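Local coordinates for protein phosphoribosylaminoimidazole-succinocarboxamide synthase (PDB 1KUT) that catalyses the ATP-dependent joining of aspartate to a phosphoribosyl aminoimidazole carboxylate, a step of de novo purine biosynthesis that yields SAICAR, at residues 92-95 against 96-99; 184-188 against 189-193. All blocks are in the same frame, centred on the assembly; numbering follows the deposited sequence.

Contact 1: 92-95 against 96-99; sequences GSFV and RRYG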
ATOM      1  N   GLY B  92       6.485 -14.219   4.308  1.00 28.41           N
ATOM      2  CA  GLY B  92       5.053 -14.131   4.061  1.00 28.38           C
ATOM      3  C   GLY B  92       4.554 -13.411   2.815  1.00 28.25           C
ATOM      4  O   GLY B  92       5.009 -13.672   1.697  1.00 28.04           O
ATOM      5  N   SER B  93       3.594 -12.513   3.017  1.00 27.97           N
ATOM      6  CA  SER B  93       3.004 -11.755   1.930  1.00 27.86           C
ATOM      7  C   SER B  93       4.050 -10.844   1.306  1.00 28.20           C
ATOM      8  O   SER B  93       3.840 -10.297   0.213  1.00 28.14           O
ATOM      9  CB  SER B  93       1.858 -10.904   2.453  1.00 27.99           C
ATOM     10  OG  SER B  93       2.360  -9.847   3.258  1.00 27.85           O
ATOM     11  N   PHE B  94       5.175 -10.667   1.995  1.00 27.80           N
ATOM     12  CA  PHE B  94       6.207  -9.803   1.449  1.00 27.63           C
ATOM     13  C   PHE B  94       6.931 -10.485   0.306  1.00 27.60           C
ATOM     14  O   PHE B  94       7.273  -9.840  -0.676  1.00 27.39           O
ATOM     15  CB  PHE B  94       7.227  -9.387   2.509  1.00 27.27           C
ATOM     16  CG  PHE B  94       8.222  -8.360   2.009  1.00 26.93           C
ATOM     17  CD1 PHE B  94       7.928  -7.000   2.066  1.00 26.36           C
ATOM     18  CD2 PHE B  94       9.429  -8.762   1.429  1.00 26.55           C
ATOM     19  CE1 PHE B  94       8.819  -6.062   1.555  1.00 26.33           C
ATOM     20  CE2 PHE B  94      10.326  -7.832   0.914  1.00 26.05           C
ATOM     21  CZ  PHE B  94      10.025  -6.483   0.975  1.00 26.20           C
ATOM     22  N   VAL B  95       7.188 -11.782   0.428  1.00 27.82           N
ATOM     23  CA  VAL B  95       7.868 -12.483  -0.652  1.00 28.17           C
ATOM     24  C   VAL B  95       6.897 -12.734  -1.805  1.00 28.52           C
ATOM     25  O   VAL B  95       7.279 -12.709  -2.974  1.00 27.81           O
ATOM     26  CB  VAL B  95       8.483 -13.812  -0.166  1.00 28.41           C
ATOM     27  CG1 VAL B  95       9.700 -13.522   0.708  1.00 28.39           C
ATOM     28  CG2 VAL B  95       7.456 -14.618   0.625  1.00 28.84           C
ATOM     29  N   ARG B  96       5.626 -12.933  -1.476  1.00 29.28           N
ATOM     30  CA  ARG B  96       4.628 -13.168  -2.508  1.00 30.25           C
ATOM     31  C   ARG B  96       4.307 -11.914  -3.326  1.00 30.09           C
ATOM     32  O   ARG B  96       3.755 -12.006  -4.421  1.00 30.69           O
ATOM     33  CB  ARG B  96       3.346 -13.721  -1.879  1.00 31.30           C
ATOM     34  CG  ARG B  96       3.566 -15.027  -1.103  1.00 32.47           C
ATOM     35  CD  ARG B  96       2.261 -15.768  -0.901  1.00 33.45           C
ATOM     36  NE  ARG B  96       1.312 -15.017  -0.085  1.00 34.25           N
ATOM     37  CZ  ARG B  96       1.355 -14.927   1.243  1.00 35.04           C
ATOM     38  NH1 ARG B  96       2.305 -15.551   1.936  1.00 34.88           N
ATOM     39  NH2 ARG B  96       0.439 -14.203   1.880  1.00 35.05           N
ATOM     40  N   ARG B  97       4.655 -10.743  -2.810  1.00 29.73           N
ATOM     41  CA  ARG B  97       4.375  -9.500  -3.531  1.00 29.32           C
ATOM     42  C   ARG B  97       5.591  -8.927  -4.252  1.00 29.18           C
ATOM     43  O   ARG B  97       5.476  -8.396  -5.355  1.00 28.80           O
ATOM     44  CB  ARG B  97       3.853  -8.426  -2.569  1.00 28.77           C
ATOM     45  CG  ARG B  97       2.425  -8.589  -2.102  1.00 28.12           C
ATOM     46  CD  ARG B  97       2.103  -7.518  -1.075  1.00 27.53           C
ATOM     47  NE  ARG B  97       2.717  -7.837   0.211  1.00 27.67           N
ATOM     48  CZ  ARG B  97       3.141  -6.933   1.088  1.00 27.37           C
ATOM     49  NH1 ARG B  97       3.025  -5.633   0.819  1.00 26.65           N
ATOM     50  NH2 ARG B  97       3.665  -7.333   2.242  1.00 26.60           N
ATOM     51  N   TYR B  98       6.755  -9.049  -3.623  1.00 29.28           N
ATOM     52  CA  TYR B  98       7.971  -8.476  -4.171  1.00 29.59           C
ATOM     53  C   TYR B  98       9.092  -9.466  -4.440  1.00 30.93           C
ATOM     54  O   TYR B  98      10.185  -9.064  -4.847  1.00 31.10           O
ATOM     55  CB  TYR B  98       8.470  -7.409  -3.200  1.00 28.42           C
ATOM     56  CG  TYR B  98       7.374  -6.484  -2.740  1.00 27.13           C
ATOM     57  CD1 TYR B  98       6.635  -5.749  -3.665  1.00 26.61           C
ATOM     58  CD2 TYR B  98       7.054  -6.358  -1.388  1.00 26.48           C
ATOM     59  CE1 TYR B  98       5.598  -4.908  -3.263  1.00 26.31           C
ATOM     60  CE2 TYR B  98       6.011  -5.513  -0.966  1.00 26.28           C
ATOM     61  CZ  TYR B  98       5.288  -4.791  -1.910  1.00 26.00           C
ATOM     62  OH  TYR B  98       4.267  -3.939  -1.523  1.00 25.36           O
ATOM     63  N   GLY B  99       8.838 -10.750  -4.205  1.00 31.87           N
ATOM     64  CA  GLY B  99       9.879 -11.742  -4.418  1.00 33.34           C
ATOM     65  C   GLY B  99      10.959 -11.655  -3.343  1.00 34.46           C
ATOM     66  O   GLY B  99      10.766 -11.032  -2.292  1.00 34.41           O
TER
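Phe94 and Tyr98 lie one turn apart on the short helix 93-98, tied by the backbone hydrogen bond from Tyr98 N to Phe94 O (3.1 Å). The next bond of the series, Gly99 N to Val95 O at 2.8 Å, closes the helix, and Gly99 leaves helical geometry with positive phi. The two rings form an edge-to-face pair with planes 66° apart: Tyr98 brings CD2 over the rim of one Phe94 face, 3.4 Å from CE1. A chi1 of -173° swings the Phe94 ring away from its own backbone N, to the side where Tyr98 follows.

Arg97 folds back on the first turn. Its chain bends at chi3 (-76°) so that NE hydrogen-bonds to Ser93 O at 2.7 Å, coming from well above the carbonyl plane, while NH2 makes a weak bond to Ser93 OG at 3.0 Å. The other terminal nitrogen, NH1, forms a salt bridge with Glu112 OE2. With a methionine in place of Arg97, Glu112 would probably be left without this charged mate, and Ser93 OG and O would lose the donors NH2 and NE, Ser93 O keeping a weak bond from the backbone N of the new residue. Arg96 turns the other way, resting one guanidinium face over Ser93 CA, with NH2 3.5 Å from that atom. Beyond the helix, Tyr98 OH is hydrogen-bonded to Met124 O of the second subunit. The same turn thus joins an aromatic pair to a charged network: Tyr98 carries its hydroxyl to the second subunit, while the salt bridge to Glu112 is likely to ease the closeness of the Arg97 and Arg87 guanidinium groups.

Contact 2: 184-188 against 189-193; sequences GDEIS and PDTFR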
ATOM      1  N   GLY B 184      -2.208  -1.492  21.579  1.00 19.50           N
ATOM      2  CA  GLY B 184      -3.302  -2.298  22.082  1.00 19.78           C
ATOM      3  C   GLY B 184      -3.055  -3.737  21.679  1.00 19.92           C
ATOM      4  O   GLY B 184      -1.911  -4.195  21.615  1.00 20.43           O
ATOM      5  N   ASP B 185      -4.136  -4.441  21.397  1.00 20.33           N
ATOM      6  CA  ASP B 185      -4.108  -5.830  20.976  1.00 20.68           C
ATOM      7  C   ASP B 185      -3.225  -6.736  21.817  1.00 20.55           C
ATOM      8  O   ASP B 185      -3.320  -6.719  23.042  1.00 21.64           O
ATOM      9  CB  ASP B 185      -3.708  -5.929  19.509  1.00 21.75           C
ATOM     10  CG  ASP B 185      -4.278  -7.177  18.843  1.00 22.50           C
ATOM     11  OD1 ASP B 185      -5.507  -7.371  18.925  1.00 23.28           O
ATOM     12  OD2 ASP B 185      -3.512  -7.961  18.246  1.00 22.60           O
ATOM     13  N   GLU B 186      -2.368  -7.524  21.179  1.00 19.89           N
ATOM     14  CA  GLU B 186      -1.518  -8.458  21.911  1.00 19.59           C
ATOM     15  C   GLU B 186      -0.107  -8.588  21.327  1.00 18.96           C
ATOM     16  O   GLU B 186       0.279  -7.846  20.414  1.00 18.57           O
ATOM     17  CB  GLU B 186      -2.187  -9.837  21.934  1.00 20.55           C
ATOM     18  CG  GLU B 186      -2.232 -10.558  20.568  1.00 23.40           C
ATOM     19  CD  GLU B 186      -2.915 -11.936  20.626  1.00 24.95           C
ATOM     20  OE1 GLU B 186      -4.167 -12.004  20.575  1.00 26.56           O
ATOM     21  OE2 GLU B 186      -2.200 -12.957  20.737  1.00 26.02           O
ATOM     22  N   ILE B 187       0.656  -9.533  21.871  1.00 17.94           N
ATOM     23  CA  ILE B 187       2.003  -9.804  21.408  1.00 17.76           C
ATOM     24  C   ILE B 187       2.306 -11.267  21.686  1.00 18.34           C
ATOM     25  O   ILE B 187       2.788 -11.622  22.764  1.00 18.32           O
ATOM     26  CB  ILE B 187       3.060  -8.946  22.125  1.00 16.75           C
ATOM     27  CG1 ILE B 187       2.760  -7.460  21.967  1.00 16.59           C
ATOM     28  CG2 ILE B 187       4.406  -9.201  21.499  1.00 17.43           C
ATOM     29  CD1 ILE B 187       3.812  -6.567  22.620  1.00 16.01           C
ATOM     30  N   SER B 188       2.035 -12.125  20.708  1.00 19.15           N
ATOM     31  CA  SER B 188       2.277 -13.548  20.892  1.00 20.00           C
ATOM     32  C   SER B 188       2.568 -14.180  19.552  1.00 20.26           C
ATOM     33  O   SER B 188       2.610 -13.488  18.539  1.00 19.89           O
ATOM     34  CB  SER B 188       1.037 -14.200  21.499  1.00 20.37           C
ATOM     35  OG  SER B 188      -0.045 -14.130  20.574  1.00 20.55           O
ATOM     36  N   PRO B 189       2.787 -15.510  19.531  1.00 20.56           N
ATOM     37  CA  PRO B 189       3.066 -16.197  18.266  1.00 20.71           C
ATOM     38  C   PRO B 189       2.007 -15.891  17.228  1.00 20.97           C
ATOM     39  O   PRO B 189       2.241 -16.042  16.031  1.00 21.40           O
ATOM     40  CB  PRO B 189       3.109 -17.665  18.678  1.00 20.71           C
ATOM     41  CG  PRO B 189       3.805 -17.574  20.024  1.00 20.25           C
ATOM     42  CD  PRO B 189       3.051 -16.404  20.675  1.00 20.47           C
ATOM     43  N   ASP B 190       0.836 -15.451  17.677  1.00 21.10           N
ATOM     44  CA  ASP B 190      -0.224 -15.102  16.736  1.00 21.03           C
ATOM     45  C   ASP B 190       0.086 -13.797  15.975  1.00 20.64           C
ATOM     46  O   ASP B 190      -0.451 -13.570  14.896  1.00 20.41           O
ATOM     47  CB  ASP B 190      -1.558 -14.913  17.464  1.00 22.82           C
ATOM     48  CG  ASP B 190      -2.260 -16.217  17.773  1.00 24.00           C
ATOM     49  OD1 ASP B 190      -3.432 -16.159  18.195  1.00 25.39           O
ATOM     50  OD2 ASP B 190      -1.661 -17.293  17.607  1.00 25.34           O
ATOM     51  N   THR B 191       0.951 -12.944  16.526  1.00 19.70           N
ATOM     52  CA  THR B 191       1.241 -11.654  15.894  1.00 19.30           C
ATOM     53  C   THR B 191       2.663 -11.424  15.443  1.00 19.45           C
ATOM     54  O   THR B 191       2.992 -10.346  14.933  1.00 18.90           O
ATOM     55  CB  THR B 191       0.859 -10.466  16.832  1.00 18.97           C
ATOM     56  OG1 THR B 191       1.540 -10.605  18.085  1.00 17.99           O
ATOM     57  CG2 THR B 191      -0.634 -10.441  17.095  1.00 19.08           C
ATOM     58  N   PHE B 192       3.519 -12.416  15.640  1.00 20.04           N
ATOM     59  CA  PHE B 192       4.899 -12.289  15.223  1.00 20.45           C
ATOM     60  C   PHE B 192       5.480 -13.634  14.817  1.00 21.72           C
ATOM     61  O   PHE B 192       4.958 -14.689  15.204  1.00 21.24           O
ATOM     62  CB  PHE B 192       5.742 -11.629  16.330  1.00 19.95           C
ATOM     63  CG  PHE B 192       5.856 -12.427  17.614  1.00 19.55           C
ATOM     64  CD1 PHE B 192       6.520 -13.659  17.647  1.00 19.27           C
ATOM     65  CD2 PHE B 192       5.402 -11.889  18.818  1.00 19.65           C
ATOM     66  CE1 PHE B 192       6.739 -14.334  18.854  1.00 18.97           C
ATOM     67  CE2 PHE B 192       5.616 -12.557  20.039  1.00 18.95           C
ATOM     68  CZ  PHE B 192       6.292 -13.784  20.050  1.00 19.06           C
ATOM     69  N   ARG B 193       6.539 -13.567  14.011  1.00 22.96           N
ATOM     70  CA  ARG B 193       7.270 -14.726  13.499  1.00 24.80           C
ATOM     71  C   ARG B 193       8.642 -14.662  14.159  1.00 25.45           C
ATOM     72  O   ARG B 193       9.410 -13.728  13.912  1.00 25.25           O
ATOM     73  CB  ARG B 193       7.458 -14.619  11.984  1.00 25.69           C
ATOM     74  CG  ARG B 193       6.189 -14.631  11.144  1.00 27.51           C
ATOM     75  CD  ARG B 193       6.571 -14.356   9.684  1.00 29.06           C
ATOM     76  NE  ARG B 193       5.609 -14.821   8.686  1.00 29.76           N
ATOM     77  CZ  ARG B 193       4.330 -14.461   8.640  1.00 31.05           C
ATOM     78  NH1 ARG B 193       3.832 -13.629   9.547  1.00 31.46           N
ATOM     79  NH2 ARG B 193       3.553 -14.916   7.665  1.00 31.62           N
TER
HETATM   80  O   HOH W   1       2.309  -7.909  18.416  1.00 15.09           O
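The Phe192 ring carries the Ser188-Pro189 peptide over one face: Ser188 O stands 3.2 Å above the ring plane toward the rim, and Pro189 N lies over the same face. At the ring edge, Ile187 CG2 approaches CE2 of Phe192 to 3.9 Å, the two side chains crossing at about a right angle. A chi1 of 64° sets the Phe192 ring back against the preceding turn instead of out along strand 192-196.

That turn, Ser188 to Thr191, is a type I beta turn with Pro189 and Asp190 at its corners, closed by the bond from Thr191 N to Ser188 O (2.7 Å, 162°). It lies in the connection from strand 181-183 to strand 192-196, both of which pair antiparallel with strand 164-175. Ser188 O also takes a weak bond from Phe192 N.

Thr191 OG1 works in two directions: it accepts Ser188 N at 3.1 Å in a fairly straight bond and donates to a water 2.8 Å away, which in turn donates to Glu186 O. The other branch of Thr191, CG2, meets Glu186 CG. Ser188 OG donates to Glu186 OE2 in a very short bond. OE2 lies 4.3 Å from Asp190 OD1, two like charges close together, and the salt bridges of Lys8 with Glu186 OE1 and of Lys39 with Asp190 OD1 probably ease the repulsion. Tyr217 OH, on helix 214-229, hydrogen-bonds to Asp190 OD2.

Contact 2 lies near the middle of the chain, its centre about 3 Å from the chain's centre, and most of its touching residues are buried; contact 1 sits about 20 Å out, partly buried, on one short helix and the glycines at its ends, and meets the second subunit. Their centres are about 20 Å apart, yet they touch where Gly92 CA packs 4.0 Å from Arg193 NH2. Contact 1 combines helical backbone bonds with arginine and aromatic groups facing strands and the dimer partner. Contact 2 instead shapes a loop between two strands, wedged against helices 39-55 and 214-229, where hydroxyls, a water and carboxylates in salt bridges with lysines satisfy one another in the interior.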